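Local coordinates for protein tryptophanyl-tRNA synthetase (Thermus thermophilus, PDB 2EL7) that probably catalyses the ATP-dependent attachment of tryptophan to its cognate tRNA, as a homodimeric class I aminoacyl-tRNA synthetase, at residues M1-S6 with G34-F39; V42-L47 with F82-V87; L47-A52 with S124-Y129; I139-T144 with Q315-E320. All blocks are in the same frame, centred on the assembly; numbering follows the deposited sequence.

Contact 1: residues M1-S6 with G34-F39; sequences MKRVLS and GRDAFF
The Phe38 ring has the CD methylene of Arg3 over its centre, 4.1 Å from CD to the ring centroid, a CH-pi contact. The guanidinium of Arg3 in turn has Phe38 CZ over one face, displaced toward the rim, the two planes only 19° apart. At the edge of the same guanidinium, in its plane, sits Asp36 OD2. Arg3 grips that oxygen side-on with two nitrogens, NE and NH1, each 2.8 Å from Asp36 OD2, and both come from one face of the carboxylate. Arginine suits this place: its last methylene covers an aromatic ring while its nitrogens reach an acid, and the bend at chi3 (-70°) turns the head group to Asp36. Phe39 takes a water over its ring centre; that water bonds Ser6 OG and donates to Phe38 O.

The backbones carrying these groups belong to the parallel strands 4-8 and 37-41, paired Val4 with Ala37, Leu5 with Phe38 and Ser6 with Phe39. Their bonds go to and fro between the strands, Val4 N to Asp36 O, Phe38 N to Val4 O and Ser6 N to Phe38 O. With helix 16-33 they form a beta-alpha-beta unit of the Rossmann-like class I catalytic domain. Arg3 NH2 is bonded to Tyr140 O, so the guanidinium is fixed from two sides, and its positive charge probably favours the ionised form of Asp36.

Contact 2: residues V42-L47 with F82-V87; sequences VDYHAL and FVQSHV
Val42 and Gln84 bring the two backbones closest, their CA atoms 5.1 Å apart. Beyond them the chains turn: 43-47 takes up helical angles, with His45 N bonded to Val42 O, while 82-87 leaves strand 80-83 through a 3-10 turn at 84-86. Asp43 faces the start of that turn and takes two bonds from Ser85, one to each carboxylate oxygen. Ser85 OG donates to Asp43 OD1 at 2.6 Å and Ser85 N to Asp43 OD2 at 3.1 Å, both on syn lone pairs. The carboxylate can reach them because its CG lies between backbone N and carbonyl carbon, chi1 57°. A short acid and a small serine suit so close a meeting.

The contact lies at the C-terminal ends of adjacent parallel strands, 37-41 and 80-83, where Rossmann-like folds commonly place their binding sites. Gln84 continues toward Asp136, predicted to bind tryptophan. Its extended chain, with CG anti to the backbone N (chi1 179°), brings OE1 against Val42, 3.0 Å from Val42 CB, with Tyr44 CB also beside it. The aromatic ring of Tyr44 receives Ser85 CB over one face, offset toward the rim, in a CH-pi contact 4.0 Å from CB to the ring centroid. Trp95 of the second subunit meets the Tyr44 ring edge-to-face.

Contact 3: residues L47-A52 with S124-Y129; sequences LTNPLA and SGLLMY
Thr48 meets helix 124-139 where Gly125 lets the two backbones come together, their CA atoms 5.2 Å apart. Thr48 is directed toward the helix, and its methyl CG2 rests 3.7 Å from Gly125 O and 3.8 Å from Gly125 C. Glycine suits this point of closest approach, for Thr48 CG2 lies directly against its backbone. The chi1 of Thr48, 36°, divides its two branches between different tasks: OG1 turns back to its own chain and bonds the carbonyl of His45, while CG2 is presented to the helix. A beta-branched residue with one polar and one apolar arm suits this position.

Leu126 comes in from the next position on the helix. Its CG sits next to the backbone N and opposite the carbonyl carbon (chi1 -71°), and chi2 of -17° is far from a staggered value. In this conformation CD1 reaches the loop, 3.3 Å from Thr48 O and 4.0 Å from Thr48 CB. The same methyl meets Asn49 OD1 more loosely, at 4.2 Å, the two side chains roughly perpendicular. One turn further along the helix, the Tyr129 ring approaches Thr48 CG2 obliquely, with CD1 at 4.3 Å, and stacks on His45. Across this interface the meeting is thus by van der Waals contact.

The loop between strand 37-41 and helix 55-72 is therefore laid against the first turns of helix 124-139. On that helix Leu127 faces helices 103-107 and 110-115, while Ser124 and Met128 meet the second subunit.

Contact 4: residues I139-T144 with Q315-E320; sequences IYKADT and QATMEE
Thr317, on helix 296-324, meets Ile139 at the end of helix 124-139, where a Schellman motif closes the helix. Lys141 is its C-prime residue, with positive phi, and the motif's bonds run from Ala142 N to Ile137 O and from Lys141 N to Leu138 O.

A hydrogen bond is the first link between this helix end and the long C-terminal helix. Thr317 OG1 donates to Ile139 O at 2.7 Å, approaching from above the carbonyl plane, 40° out of it. The hydroxyl thus gives a partner to a carbonyl near the end of a helix, where the regular backbone bonds run out. Threonine can serve because chi1 of -60° sets OG1 anti to its own carbonyl carbon and toward Ile139. The aliphatic part of Lys141 runs antiparallel alongside Thr317, its CD methylene passing 3.6 Å from Thr317 OG1.

The apolar contact is that of Ile139 CD1, 4.2 Å from Met318 SD, their side chains crossing at a slant; both touch Leu93 of helix 89-99. Flexible methionine, bent at chi2 and chi3, fits this buried spot.

The last link is a salt bridge between Lys141 and Glu320. Glutamate is long enough to span the gap, its chain fully extended, and its other oxygen, OE1, pairs with Lys324; the flanking lysines probably favour the charged carboxylate. Lys141 NZ stands 3.1 Å from Glu320 OE2, on its syn lone pair.

In the fold
Contact 1 comes first along the chain, pairing strands 4-8 and 37-41; contact 2 lies at the C-terminal ends of 37-41 and the next strand, 80-83, so both belong to one three-stranded parallel sheet, their centres about 17 Å apart. Contacts 2 and 3 share Leu47, their segments alternate in sequence, and both touch the second subunit. Helix 124-139 connects contact 3, at its start, with contact 4, at its end, centres about 25 Å apart. The centres of contacts 4 and 1 are about 13 Å apart, and they touch through Arg3 with Tyr140 and Asp143. Asp136, predicted to bind tryptophan, is close to contacts 1, 2 and 4, which thus lie near the probable tryptophan site.

Contact 1: residues M1-S6 with G34-F39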
loop_
_atom_site.group_PDB
_atom_site.type_symbol
_atom_site.label_atom_id
_atom_site.label_comp_id
_atom_site.label_asym_id
_atom_site.label_seq_id
_atom_site.Cartn_x
_atom_site.Cartn_y
_atom_site.Cartn_z
ATOM N N MET A 1 18.046 -23.037 -1.946
ATOM C CA MET A 1 17.569 -22.311 -0.715
ATOM C C MET A 1 18.652 -21.425 -0.109
ATOM O O MET A 1 19.574 -21.934 0.529
ATOM C CB MET A 1 17.102 -23.328 0.329
ATOM C CG MET A 1 16.468 -22.753 1.577
ATOM S SD MET A 1 16.092 -24.036 2.829
ATOM C CE MET A 1 14.352 -24.088 2.803
ATOM N N LYS A 2 18.558 -20.112 -0.317
ATOM C CA LYS A 2 19.533 -19.169 0.257
ATOM C C LYS A 2 18.895 -18.308 1.355
ATOM O O LYS A 2 19.481 -18.085 2.411
ATOM C CB LYS A 2 20.088 -18.211 -0.801
ATOM C CG LYS A 2 20.976 -18.815 -1.878
ATOM C CD LYS A 2 21.395 -17.699 -2.816
ATOM C CE LYS A 2 22.332 -18.181 -3.904
ATOM N NZ LYS A 2 22.715 -17.049 -4.800
ATOM N N ARG A 3 17.707 -17.790 1.091
ATOM C CA ARG A 3 17.042 -16.971 2.085
ATOM C C ARG A 3 15.592 -17.357 2.161
ATOM O O ARG A 3 14.901 -17.430 1.150
ATOM C CB ARG A 3 17.147 -15.487 1.757
ATOM C CG ARG A 3 16.440 -14.630 2.800
ATOM C CD ARG A 3 16.702 -13.176 2.552
ATOM N NE ARG A 3 18.086 -12.853 2.855
ATOM C CZ ARG A 3 18.746 -11.829 2.329
ATOM N NH1 ARG A 3 19.993 -11.627 2.680
ATOM N NH2 ARG A 3 18.167 -11.014 1.452
ATOM N N VAL A 4 15.139 -17.616 3.370
ATOM C CA VAL A 4 13.774 -18.027 3.577
ATOM C C VAL A 4 12.957 -16.985 4.333
ATOM O O VAL A 4 13.474 -16.318 5.220
ATOM C CB VAL A 4 13.736 -19.380 4.351
ATOM C CG1 VAL A 4 12.304 -19.713 4.796
ATOM C CG2 VAL A 4 14.260 -20.490 3.445
ATOM N N LEU A 5 11.698 -16.812 3.942
ATOM C CA LEU A 5 10.838 -15.897 4.654
ATOM C C LEU A 5 9.681 -16.718 5.180
ATOM O O LEU A 5 8.949 -17.340 4.400
ATOM C CB LEU A 5 10.297 -14.784 3.763
ATOM C CG LEU A 5 9.328 -13.913 4.603
ATOM C CD1 LEU A 5 10.085 -13.075 5.641
ATOM C CD2 LEU A 5 8.531 -13.002 3.708
ATOM N N SER A 6 9.524 -16.751 6.499
ATOM C CA SER A 6 8.424 -17.507 7.098
ATOM C C SER A 6 7.486 -16.581 7.868
ATOM O O SER A 6 7.927 -15.807 8.714
ATOM C CB SER A 6 8.967 -18.605 8.022
ATOM O OG SER A 6 9.867 -19.466 7.322
ATOM N N GLY A 34 20.744 -19.865 9.313
ATOM C CA GLY A 34 21.232 -18.887 10.254
ATOM C C GLY A 34 20.495 -17.567 10.146
ATOM O O GLY A 34 19.271 -17.532 10.317
ATOM N N ARG A 35 21.230 -16.489 9.846
ATOM C CA ARG A 35 20.657 -15.151 9.753
ATOM C C ARG A 35 19.782 -14.947 8.516
ATOM O O ARG A 35 18.937 -14.064 8.463
ATOM C CB ARG A 35 21.774 -14.118 9.776
ATOM C CG ARG A 35 21.706 -13.139 10.925
ATOM C CD ARG A 35 22.411 -13.549 12.212
ATOM N NE ARG A 35 21.459 -13.606 13.329
ATOM C CZ ARG A 35 21.701 -13.257 14.596
ATOM N NH1 ARG A 35 20.739 -13.388 15.490
ATOM N NH2 ARG A 35 22.868 -12.760 14.981
ATOM N N ASP A 36 19.982 -15.773 7.507
ATOM C CA ASP A 36 19.175 -15.674 6.311
ATOM C C ASP A 36 17.890 -16.458 6.428
ATOM O O ASP A 36 17.229 -16.754 5.437
ATOM C CB ASP A 36 19.983 -16.093 5.101
ATOM C CG ASP A 36 20.775 -14.938 4.539
ATOM O OD1 ASP A 36 21.962 -15.134 4.208
ATOM O OD2 ASP A 36 20.200 -13.823 4.429
ATOM N N ALA A 37 17.539 -16.798 7.659
ATOM C CA ALA A 37 16.272 -17.462 7.908
ATOM C C ALA A 37 15.413 -16.347 8.499
ATOM O O ALA A 37 15.386 -16.178 9.704
ATOM C CB ALA A 37 16.432 -18.601 8.924
ATOM N N PHE A 38 14.755 -15.560 7.645
ATOM C CA PHE A 38 13.892 -14.473 8.122
ATOM C C PHE A 38 12.550 -14.950 8.641
ATOM O O PHE A 38 11.848 -15.735 7.981
ATOM C CB PHE A 38 13.626 -13.455 7.021
ATOM C CG PHE A 38 14.812 -12.596 6.681
ATOM C CD1 PHE A 38 14.630 -11.362 6.070
ATOM C CD2 PHE A 38 16.098 -13.012 6.968
ATOM C CE1 PHE A 38 15.700 -10.565 5.761
ATOM C CE2 PHE A 38 17.171 -12.219 6.663
ATOM C CZ PHE A 38 16.971 -10.987 6.055
ATOM N N PHE A 39 12.177 -14.471 9.823
ATOM C CA PHE A 39 10.885 -14.853 10.404
ATOM C C PHE A 39 10.145 -13.577 10.669
ATOM O O PHE A 39 10.603 -12.750 11.451
ATOM C CB PHE A 39 11.065 -15.673 11.691
ATOM C CG PHE A 39 11.691 -17.033 11.461
ATOM C CD1 PHE A 39 13.085 -17.199 11.520
ATOM C CD2 PHE A 39 10.889 -18.148 11.210
ATOM C CE1 PHE A 39 13.665 -18.446 11.339
ATOM C CE2 PHE A 39 11.458 -19.422 11.024
ATOM C CZ PHE A 39 12.844 -19.580 11.087
HETATM O O HOH W 1 12.414 -18.364 7.828
#

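Contact 2: residues V42-L47 with F82-V87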
loop_
_atom_site.group_PDB
_atom_site.type_symbol
_atom_site.label_atom_id
_atom_site.label_comp_id
_atom_site.label_asym_id
_atom_site.label_seq_id
_atom_site.Cartn_x
_atom_site.Cartn_y
_atom_site.Cartn_z
ATOM N N VAL A 42 3.487 -11.296 11.025
ATOM C CA VAL A 42 2.639 -10.454 10.178
ATOM C C VAL A 42 1.464 -9.728 10.843
ATOM O O VAL A 42 0.306 -10.017 10.557
ATOM C CB VAL A 42 2.121 -11.255 8.937
ATOM C CG1 VAL A 42 3.284 -11.600 8.036
ATOM C CG2 VAL A 42 1.418 -12.524 9.371
ATOM N N ASP A 43 1.782 -8.731 11.665
ATOM C CA ASP A 43 0.764 -7.980 12.385
ATOM C C ASP A 43 -0.223 -7.270 11.451
ATOM O O ASP A 43 -1.402 -7.137 11.782
ATOM C CB ASP A 43 1.427 -6.996 13.374
ATOM C CG ASP A 43 2.402 -6.023 12.705
ATOM O OD1 ASP A 43 2.791 -5.043 13.362
ATOM O OD2 ASP A 43 2.783 -6.219 11.535
ATOM N N TYR A 44 0.240 -6.839 10.280
ATOM C CA TYR A 44 -0.640 -6.189 9.311
ATOM C C TYR A 44 -1.770 -7.096 8.830
ATOM O O TYR A 44 -2.772 -6.607 8.324
ATOM C CB TYR A 44 0.154 -5.686 8.098
ATOM C CG TYR A 44 0.701 -4.283 8.287
ATOM C CD1 TYR A 44 1.860 -3.863 7.627
ATOM C CD2 TYR A 44 0.069 -3.382 9.141
ATOM C CE1 TYR A 44 2.380 -2.582 7.823
ATOM C CE2 TYR A 44 0.576 -2.095 9.343
ATOM C CZ TYR A 44 1.729 -1.702 8.685
ATOM O OH TYR A 44 2.232 -0.433 8.899
ATOM N N HIS A 45 -1.612 -8.411 8.997
ATOM C CA HIS A 45 -2.633 -9.379 8.583
ATOM C C HIS A 45 -3.857 -9.294 9.505
ATOM O O HIS A 45 -4.977 -9.623 9.094
ATOM C CB HIS A 45 -2.032 -10.792 8.595
ATOM C CG HIS A 45 -2.977 -11.885 8.193
ATOM N ND1 HIS A 45 -3.895 -11.751 7.170
ATOM C CD2 HIS A 45 -3.106 -13.157 8.646
ATOM C CE1 HIS A 45 -4.547 -12.889 7.012
ATOM N NE2 HIS A 45 -4.085 -13.759 7.896
ATOM N N ALA A 46 -3.643 -8.839 10.741
ATOM C CA ALA A 46 -4.744 -8.715 11.689
ATOM C C ALA A 46 -5.733 -7.640 11.235
ATOM O O ALA A 46 -6.924 -7.784 11.467
ATOM C CB ALA A 46 -4.215 -8.374 13.095
ATOM N N LEU A 47 -5.251 -6.567 10.600
ATOM C CA LEU A 47 -6.145 -5.489 10.137
ATOM C C LEU A 47 -7.154 -5.863 9.035
ATOM O O LEU A 47 -8.079 -5.095 8.776
ATOM C CB LEU A 47 -5.355 -4.273 9.647
ATOM C CG LEU A 47 -4.223 -3.627 10.457
ATOM C CD1 LEU A 47 -3.948 -2.247 9.900
ATOM C CD2 LEU A 47 -4.576 -3.523 11.895
ATOM N N PHE A 82 11.538 -10.484 13.162
ATOM C CA PHE A 82 11.070 -9.109 13.180
ATOM C C PHE A 82 9.561 -9.006 12.957
ATOM O O PHE A 82 8.905 -9.985 12.569
ATOM C CB PHE A 82 11.819 -8.317 12.114
ATOM C CG PHE A 82 11.589 -8.805 10.716
ATOM C CD1 PHE A 82 10.595 -8.249 9.934
ATOM C CD2 PHE A 82 12.396 -9.801 10.169
ATOM C CE1 PHE A 82 10.400 -8.673 8.603
ATOM C CE2 PHE A 82 12.217 -10.234 8.860
ATOM C CZ PHE A 82 11.208 -9.663 8.067
ATOM N N VAL A 83 9.015 -7.822 13.224
ATOM C CA VAL A 83 7.588 -7.560 13.067
ATOM C C VAL A 83 7.353 -6.857 11.734
ATOM O O VAL A 83 7.995 -5.848 11.444
ATOM C CB VAL A 83 7.053 -6.646 14.191
ATOM C CG1 VAL A 83 5.589 -6.278 13.909
ATOM C CG2 VAL A 83 7.189 -7.339 15.531
ATOM N N GLN A 84 6.421 -7.374 10.940
ATOM C CA GLN A 84 6.127 -6.808 9.627
ATOM C C GLN A 84 6.078 -5.270 9.605
ATOM O O GLN A 84 6.862 -4.651 8.885
ATOM C CB GLN A 84 4.835 -7.430 9.092
ATOM C CG GLN A 84 4.365 -6.925 7.747
ATOM C CD GLN A 84 3.170 -7.729 7.206
ATOM O OE1 GLN A 84 2.468 -8.435 7.946
ATOM N NE2 GLN A 84 2.943 -7.618 5.911
ATOM N N SER A 85 5.197 -4.655 10.404
ATOM C CA SER A 85 5.099 -3.185 10.448
ATOM C C SER A 85 6.379 -2.422 10.819
ATOM O O SER A 85 6.445 -1.209 10.637
ATOM C CB SER A 85 3.952 -2.726 11.384
ATOM O OG SER A 85 4.203 -2.962 12.761
ATOM N N HIS A 86 7.397 -3.099 11.339
ATOM C CA HIS A 86 8.638 -2.404 11.679
ATOM C C HIS A 86 9.496 -2.084 10.460
ATOM O O HIS A 86 10.387 -1.261 10.537
ATOM C CB HIS A 86 9.437 -3.188 12.724
ATOM C CG HIS A 86 8.766 -3.220 14.066
ATOM N ND1 HIS A 86 9.384 -3.694 15.202
ATOM C CD2 HIS A 86 7.513 -2.856 14.442
ATOM C CE1 HIS A 86 8.538 -3.626 16.218
ATOM N NE2 HIS A 86 7.397 -3.122 15.783
ATOM N N VAL A 87 9.217 -2.725 9.331
ATOM C CA VAL A 87 9.929 -2.419 8.095
ATOM C C VAL A 87 8.834 -2.060 7.091
ATOM O O VAL A 87 8.372 -2.883 6.318
ATOM C CB VAL A 87 10.748 -3.599 7.615
ATOM C CG1 VAL A 87 11.558 -3.200 6.390
ATOM C CG2 VAL A 87 11.653 -4.060 8.750
#

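Contact 3: residues L47-A52 with S124-Y129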
loop_
_atom_site.group_PDB
_atom_site.type_symbol
_atom_site.label_atom_id
_atom_site.label_comp_id
_atom_site.label_asym_id
_atom_site.label_seq_id
_atom_site.Cartn_x
_atom_site.Cartn_y
_atom_site.Cartn_z
ATOM N N LEU A 47 -5.251 -6.567 10.600
ATOM C CA LEU A 47 -6.145 -5.489 10.137
ATOM C C LEU A 47 -7.154 -5.863 9.035
ATOM O O LEU A 47 -8.079 -5.095 8.776
ATOM C CB LEU A 47 -5.355 -4.273 9.647
ATOM C CG LEU A 47 -4.223 -3.627 10.457
ATOM C CD1 LEU A 47 -3.948 -2.247 9.900
ATOM C CD2 LEU A 47 -4.576 -3.523 11.895
ATOM N N THR A 48 -6.987 -7.021 8.390
ATOM C CA THR A 48 -7.902 -7.451 7.320
ATOM C C THR A 48 -9.331 -7.754 7.797
ATOM O O THR A 48 -10.238 -7.949 6.985
ATOM C CB THR A 48 -7.348 -8.671 6.561
ATOM O OG1 THR A 48 -6.655 -9.523 7.469
ATOM C CG2 THR A 48 -6.395 -8.239 5.509
ATOM N N ASN A 49 -9.529 -7.800 9.110
ATOM C CA ASN A 49 -10.868 -7.995 9.667
ATOM C C ASN A 49 -11.039 -6.844 10.678
ATOM O O ASN A 49 -11.040 -7.040 11.903
ATOM C CB ASN A 49 -10.968 -9.380 10.304
ATOM C CG ASN A 49 -10.808 -10.504 9.262
ATOM O OD1 ASN A 49 -11.653 -10.674 8.370
ATOM N ND2 ASN A 49 -9.709 -11.259 9.363
ATOM N N PRO A 50 -11.200 -5.614 10.142
ATOM C CA PRO A 50 -11.356 -4.364 10.885
ATOM C C PRO A 50 -12.348 -4.264 12.026
ATOM O O PRO A 50 -12.029 -3.653 13.034
ATOM C CB PRO A 50 -11.588 -3.325 9.776
ATOM C CG PRO A 50 -12.235 -4.088 8.719
ATOM C CD PRO A 50 -11.462 -5.386 8.706
ATOM N N LEU A 51 -13.529 -4.860 11.901
ATOM C CA LEU A 51 -14.502 -4.756 12.989
ATOM C C LEU A 51 -14.351 -5.828 14.034
ATOM O O LEU A 51 -14.888 -5.687 15.142
ATOM C CB LEU A 51 -15.933 -4.813 12.461
ATOM C CG LEU A 51 -16.358 -3.896 11.313
ATOM C CD1 LEU A 51 -17.845 -3.683 11.386
ATOM C CD2 LEU A 51 -15.649 -2.569 11.399
ATOM N N ALA A 52 -13.612 -6.884 13.688
ATOM C CA ALA A 52 -13.395 -8.032 14.570
ATOM C C ALA A 52 -12.097 -8.055 15.396
ATOM O O ALA A 52 -12.140 -8.375 16.584
ATOM C CB ALA A 52 -13.517 -9.339 13.757
ATOM N N SER A 124 -11.435 -4.524 0.825
ATOM C CA SER A 124 -10.387 -4.511 -0.197
ATOM C C SER A 124 -9.143 -5.156 0.413
ATOM O O SER A 124 -8.292 -5.679 -0.294
ATOM C CB SER A 124 -10.092 -3.072 -0.649
ATOM O OG SER A 124 -11.269 -2.458 -1.124
ATOM N N GLY A 125 -9.063 -5.111 1.739
ATOM C CA GLY A 125 -7.963 -5.737 2.444
ATOM C C GLY A 125 -7.917 -7.226 2.146
ATOM O O GLY A 125 -6.837 -7.766 1.909
ATOM N N LEU A 126 -9.067 -7.898 2.161
ATOM C CA LEU A 126 -9.107 -9.327 1.835
ATOM C C LEU A 126 -8.593 -9.522 0.395
ATOM O O LEU A 126 -7.733 -10.382 0.144
ATOM C CB LEU A 126 -10.543 -9.904 1.912
ATOM C CG LEU A 126 -11.330 -10.123 3.219
ATOM C CD1 LEU A 126 -10.370 -10.109 4.429
ATOM C CD2 LEU A 126 -12.441 -9.044 3.358
ATOM N N LEU A 127 -9.117 -8.727 -0.545
ATOM C CA LEU A 127 -8.703 -8.863 -1.938
ATOM C C LEU A 127 -7.215 -8.582 -2.179
ATOM O O LEU A 127 -6.536 -9.360 -2.850
ATOM C CB LEU A 127 -9.527 -7.945 -2.857
ATOM C CG LEU A 127 -9.111 -7.986 -4.345
ATOM C CD1 LEU A 127 -9.607 -9.283 -4.964
ATOM C CD2 LEU A 127 -9.696 -6.803 -5.109
ATOM N N MET A 128 -6.722 -7.476 -1.622
ATOM C CA MET A 128 -5.334 -7.043 -1.804
ATOM C C MET A 128 -4.263 -7.706 -0.903
ATOM O O MET A 128 -3.064 -7.521 -1.134
ATOM C CB MET A 128 -5.248 -5.513 -1.641
ATOM C CG MET A 128 -6.203 -4.724 -2.514
ATOM S SD MET A 128 -6.048 -5.231 -4.250
ATOM C CE MET A 128 -4.316 -5.089 -4.494
ATOM N N TYR A 129 -4.664 -8.484 0.097
ATOM C CA TYR A 129 -3.654 -9.083 0.975
ATOM C C TYR A 129 -2.572 -9.891 0.269
ATOM O O TYR A 129 -1.391 -9.797 0.616
ATOM C CB TYR A 129 -4.308 -9.955 2.041
ATOM C CG TYR A 129 -3.344 -10.425 3.109
ATOM C CD1 TYR A 129 -2.665 -9.515 3.910
ATOM C CD2 TYR A 129 -3.093 -11.799 3.305
ATOM C CE1 TYR A 129 -1.754 -9.957 4.883
ATOM C CE2 TYR A 129 -2.196 -12.242 4.267
ATOM C CZ TYR A 129 -1.529 -11.321 5.052
ATOM O OH TYR A 129 -0.628 -11.766 6.004
#

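Contact 4: residues I139-T144 with Q315-E320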
loop_
_atom_site.group_PDB
_atom_site.type_symbol
_atom_site.label_atom_id
_atom_site.label_comp_id
_atom_site.label_asym_id
_atom_site.label_seq_id
_atom_site.Cartn_x
_atom_site.Cartn_y
_atom_site.Cartn_z
ATOM N N ILE A 139 10.616 -8.056 -1.139
ATOM C CA ILE A 139 11.415 -6.925 -0.641
ATOM C C ILE A 139 12.719 -7.436 0.002
ATOM O O ILE A 139 13.727 -6.710 0.055
ATOM C CB ILE A 139 10.663 -6.122 0.423
ATOM C CG1 ILE A 139 11.332 -4.770 0.624
ATOM C CG2 ILE A 139 10.712 -6.858 1.779
ATOM C CD1 ILE A 139 10.779 -3.691 -0.210
ATOM N N TYR A 140 12.679 -8.681 0.490
ATOM C CA TYR A 140 13.804 -9.325 1.160
ATOM C C TYR A 140 14.483 -10.349 0.253
ATOM O O TYR A 140 15.393 -11.079 0.690
ATOM C CB TYR A 140 13.336 -10.039 2.444
ATOM C CG TYR A 140 12.651 -9.140 3.457
ATOM C CD1 TYR A 140 11.331 -9.382 3.865
ATOM C CD2 TYR A 140 13.294 -8.014 3.953
ATOM C CE1 TYR A 140 10.679 -8.506 4.725
ATOM C CE2 TYR A 140 12.662 -7.145 4.800
ATOM C CZ TYR A 140 11.349 -7.378 5.181
ATOM O OH TYR A 140 10.700 -6.406 5.919
ATOM N N LYS A 141 14.031 -10.402 -1.002
ATOM C CA LYS A 141 14.574 -11.325 -1.988
ATOM C C LYS A 141 14.595 -12.751 -1.466
ATOM O O LYS A 141 15.529 -13.488 -1.743
ATOM C CB LYS A 141 16.002 -10.926 -2.377
ATOM C CG LYS A 141 16.158 -10.224 -3.730
ATOM C CD LYS A 141 15.910 -8.736 -3.650
ATOM C CE LYS A 141 16.130 -8.016 -4.995
ATOM N NZ LYS A 141 17.548 -7.773 -5.379
ATOM N N ALA A 142 13.594 -13.137 -0.693
ATOM C CA ALA A 142 13.539 -14.512 -0.184
ATOM C C ALA A 142 13.216 -15.430 -1.358
ATOM O O ALA A 142 12.396 -15.090 -2.193
ATOM C CB ALA A 142 12.440 -14.669 0.919
ATOM N N ASP A 143 13.837 -16.599 -1.417
ATOM C CA ASP A 143 13.571 -17.522 -2.520
ATOM C C ASP A 143 12.780 -18.741 -2.060
ATOM O O ASP A 143 12.392 -19.578 -2.866
ATOM C CB ASP A 143 14.892 -17.968 -3.174
ATOM C CG ASP A 143 15.786 -18.739 -2.215
ATOM O OD1 ASP A 143 16.927 -18.314 -1.963
ATOM O OD2 ASP A 143 15.348 -19.779 -1.702
ATOM N N THR A 144 12.532 -18.850 -0.764
ATOM C CA THR A 144 11.784 -19.988 -0.267
ATOM C C THR A 144 10.807 -19.531 0.794
ATOM O O THR A 144 11.104 -18.653 1.615
ATOM C CB THR A 144 12.725 -21.044 0.313
ATOM O OG1 THR A 144 13.684 -21.413 -0.689
ATOM C CG2 THR A 144 11.947 -22.294 0.738
ATOM N N GLN A 315 15.732 -1.610 2.286
ATOM C CA GLN A 315 16.058 -0.304 1.725
ATOM C C GLN A 315 16.898 -0.448 0.485
ATOM O O GLN A 315 16.746 0.330 -0.462
ATOM C CB GLN A 315 16.789 0.547 2.748
ATOM C CG GLN A 315 16.041 0.522 4.049
ATOM C CD GLN A 315 16.443 1.626 4.975
ATOM O OE1 GLN A 315 17.623 1.949 5.089
ATOM N NE2 GLN A 315 15.461 2.207 5.667
ATOM N N ALA A 316 17.789 -1.438 0.478
ATOM C CA ALA A 316 18.607 -1.666 -0.705
ATOM C C ALA A 316 17.635 -2.067 -1.827
ATOM O O ALA A 316 17.648 -1.474 -2.910
ATOM C CB ALA A 316 19.648 -2.780 -0.449
ATOM N N THR A 317 16.753 -3.020 -1.548
ATOM C CA THR A 317 15.814 -3.459 -2.569
ATOM C C THR A 317 14.942 -2.333 -3.068
ATOM O O THR A 317 14.731 -2.191 -4.271
ATOM C CB THR A 317 14.844 -4.562 -2.087
ATOM O OG1 THR A 317 15.572 -5.731 -1.671
ATOM C CG2 THR A 317 13.904 -4.941 -3.242
ATOM N N MET A 318 14.422 -1.535 -2.145
ATOM C CA MET A 318 13.544 -0.436 -2.507
ATOM C C MET A 318 14.275 0.651 -3.328
ATOM O O MET A 318 13.663 1.340 -4.140
ATOM C CB MET A 318 12.909 0.153 -1.232
ATOM C CG MET A 318 11.623 0.945 -1.459
ATOM S SD MET A 318 10.344 -0.105 -2.261
ATOM C CE MET A 318 10.023 0.775 -3.728
ATOM N N GLU A 319 15.574 0.819 -3.130
ATOM C CA GLU A 319 16.279 1.819 -3.916
ATOM C C GLU A 319 16.407 1.253 -5.311
ATOM O O GLU A 319 16.210 1.955 -6.291
ATOM C CB GLU A 319 17.663 2.124 -3.333
ATOM C CG GLU A 319 17.635 3.212 -2.273
ATOM C CD GLU A 319 18.988 3.424 -1.621
ATOM O OE1 GLU A 319 19.928 3.826 -2.341
ATOM O OE2 GLU A 319 19.108 3.182 -0.391
ATOM N N GLU A 320 16.740 -0.029 -5.397
ATOM C CA GLU A 320 16.852 -0.679 -6.688
ATOM C C GLU A 320 15.534 -0.523 -7.472
ATOM O O GLU A 320 15.548 -0.126 -8.639
ATOM C CB GLU A 320 17.195 -2.148 -6.489
ATOM C CG GLU A 320 17.493 -2.901 -7.740
ATOM C CD GLU A 320 17.716 -4.373 -7.463
ATOM O OE1 GLU A 320 18.030 -5.138 -8.414
ATOM O OE2 GLU A 320 17.581 -4.762 -6.280
#